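Local structure of CRISPR-associated endonuclease/helicase Cas3 (Thermus thermophilus HB8, 3SK9) at residues T33-L38 with E233-A238. The protein cleaves single-stranded DNA with its N-terminal, metal-dependent HD nuclease domain, the part described here, and joins this to a helicase domain in CRISPR defence against mobile genetic elements. Numbering follows the deposited sequence.
Sequences TAAVAL and EALRLA
E233 OE2 is gripped by two nitrogens of R236, one turn further along the helix whose A234, L235 and A238 meet A35, V36 and L38. R236 NH2 meets the syn lone pair of E233 OE2 at 2.7 Å; R236 NE reaches the same OE2 at 3.0 Å in a more bent bond, still on the syn side but tilted 32° out of the carboxylate plane. E240 salt-bridges R236 NH1, so acids one turn before and one after hold the guanidinium. The contact itself is made by apolar side chains, mostly buried. A35 CB touches A234 CB at 3.8 Å. L235, with CG anti to its carbonyl carbon (chi1 -78°), extends CD2 to 3.5 Å from A35 O and 3.9 Å from A35 CB; the same CD2 lies more loosely, at 4.4 Å, by L38 CB. A238 CB lies 3.9 Å from V36 CA, with V36 CG2 beside it. With alanine at three of six touching positions, the segment axes come within 8.4 Å, crossing at -55°. In this largely helical HD nuclease domain, helix 230-246 packs on helix 26-43, which carries metal ligand H29; A209 and V212 of helix 196-213, which bears metal ligand D210, touch V36, A68 of helix 60-71 touches A37 and L38, and loop residue F219 packs on V36 and A238.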
loop_
_atom_site.group_PDB
_atom_site.type_symbol
_atom_site.label_atom_id
_atom_site.label_comp_id
_atom_site.label_asym_id
_atom_site.label_seq_id
_atom_site.Cartn_x
_atom_site.Cartn_y
_atom_site.Cartn_z
ATOM N N THR A 33 -3.106 -5.076 -3.532
ATOM C CA THR A 33 -3.546 -3.955 -2.673
ATOM C C THR A 33 -3.714 -2.709 -3.529
ATOM O O THR A 33 -4.682 -1.968 -3.419
ATOM C CB THR A 33 -2.517 -3.705 -1.512
ATOM O OG1 THR A 33 -2.449 -4.895 -0.706
ATOM C CG2 THR A 33 -2.964 -2.503 -0.614
ATOM N N ALA A 34 -2.733 -2.430 -4.369
ATOM C CA ALA A 34 -2.849 -1.289 -5.308
ATOM C C ALA A 34 -4.040 -1.439 -6.254
ATOM O O ALA A 34 -4.704 -0.444 -6.572
ATOM C CB ALA A 34 -1.552 -1.140 -6.151
ATOM N N ALA A 35 -4.316 -2.659 -6.697
ATOM C CA ALA A 35 -5.411 -2.909 -7.634
ATOM C C ALA A 35 -6.760 -2.647 -6.935
ATOM O O ALA A 35 -7.664 -2.055 -7.531
ATOM C CB ALA A 35 -5.344 -4.371 -8.204
ATOM N N VAL A 36 -6.877 -3.080 -5.674
ATOM C CA VAL A 36 -8.124 -2.797 -4.921
ATOM C C VAL A 36 -8.259 -1.285 -4.730
ATOM O O VAL A 36 -9.372 -0.719 -4.881
ATOM C CB VAL A 36 -8.131 -3.480 -3.537
ATOM C CG1 VAL A 36 -9.350 -3.035 -2.688
ATOM C CG2 VAL A 36 -8.120 -5.048 -3.699
ATOM N N ALA A 37 -7.155 -0.616 -4.359
ATOM C CA ALA A 37 -7.198 0.843 -4.162
ATOM C C ALA A 37 -7.678 1.548 -5.435
ATOM O O ALA A 37 -8.517 2.433 -5.373
ATOM C CB ALA A 37 -5.794 1.379 -3.764
ATOM N N LEU A 38 -7.109 1.172 -6.590
ATOM C CA LEU A 38 -7.470 1.823 -7.844
ATOM C C LEU A 38 -8.949 1.560 -8.169
ATOM O O LEU A 38 -9.714 2.482 -8.544
ATOM C CB LEU A 38 -6.541 1.349 -8.966
ATOM C CG LEU A 38 -6.720 2.109 -10.293
ATOM C CD1 LEU A 38 -6.672 3.638 -10.052
ATOM C CD2 LEU A 38 -5.662 1.697 -11.320
ATOM N N GLU A 233 -5.463 -9.042 -14.258
ATOM C CA GLU A 233 -6.157 -10.079 -13.513
ATOM C C GLU A 233 -6.445 -9.614 -12.077
ATOM O O GLU A 233 -7.522 -9.885 -11.563
ATOM C CB GLU A 233 -5.361 -11.395 -13.484
ATOM C CG GLU A 233 -6.048 -12.520 -12.738
ATOM C CD GLU A 233 -7.411 -12.856 -13.365
ATOM O OE1 GLU A 233 -7.624 -12.534 -14.567
ATOM O OE2 GLU A 233 -8.267 -13.435 -12.660
ATOM N N ALA A 234 -5.483 -8.973 -11.413
ATOM C CA ALA A 234 -5.743 -8.403 -10.076
ATOM C C ALA A 234 -6.879 -7.340 -10.090
ATOM O O ALA A 234 -7.665 -7.262 -9.162
ATOM C CB ALA A 234 -4.424 -7.809 -9.486
ATOM N N LEU A 235 -6.965 -6.516 -11.140
ATOM C CA LEU A 235 -8.071 -5.538 -11.254
ATOM C C LEU A 235 -9.445 -6.249 -11.404
ATOM O O LEU A 235 -10.455 -5.830 -10.835
ATOM C CB LEU A 235 -7.796 -4.587 -12.420
ATOM C CG LEU A 235 -6.769 -3.517 -12.032
ATOM C CD1 LEU A 235 -6.187 -2.793 -13.260
ATOM C CD2 LEU A 235 -7.368 -2.497 -11.003
ATOM N N ARG A 236 -9.467 -7.356 -12.147
ATOM C CA ARG A 236 -10.704 -8.108 -12.304
ATOM C C ARG A 236 -11.111 -8.701 -10.963
ATOM O O ARG A 236 -12.267 -8.658 -10.580
ATOM C CB ARG A 236 -10.493 -9.224 -13.330
ATOM C CG ARG A 236 -11.792 -9.961 -13.727
ATOM C CD ARG A 236 -11.486 -11.229 -14.567
ATOM N NE ARG A 236 -10.865 -12.259 -13.736
ATOM C CZ ARG A 236 -11.529 -12.975 -12.830
ATOM N NH1 ARG A 236 -12.833 -12.781 -12.666
ATOM N NH2 ARG A 236 -10.905 -13.886 -12.097
ATOM N N LEU A 237 -10.133 -9.254 -10.233
ATOM C CA LEU A 237 -10.425 -9.841 -8.942
ATOM C C LEU A 237 -10.906 -8.750 -7.973
ATOM O O LEU A 237 -11.772 -8.985 -7.123
ATOM C CB LEU A 237 -9.162 -10.512 -8.374
ATOM C CG LEU A 237 -8.693 -11.807 -9.066
ATOM C CD1 LEU A 237 -7.285 -12.144 -8.478
ATOM C CD2 LEU A 237 -9.670 -12.927 -8.782
ATOM N N ALA A 238 -10.314 -7.571 -8.072
ATOM C CA ALA A 238 -10.708 -6.460 -7.181
ATOM C C ALA A 238 -12.161 -6.068 -7.428
ATOM O O ALA A 238 -12.929 -5.813 -6.503
ATOM C CB ALA A 238 -9.797 -5.252 -7.424
#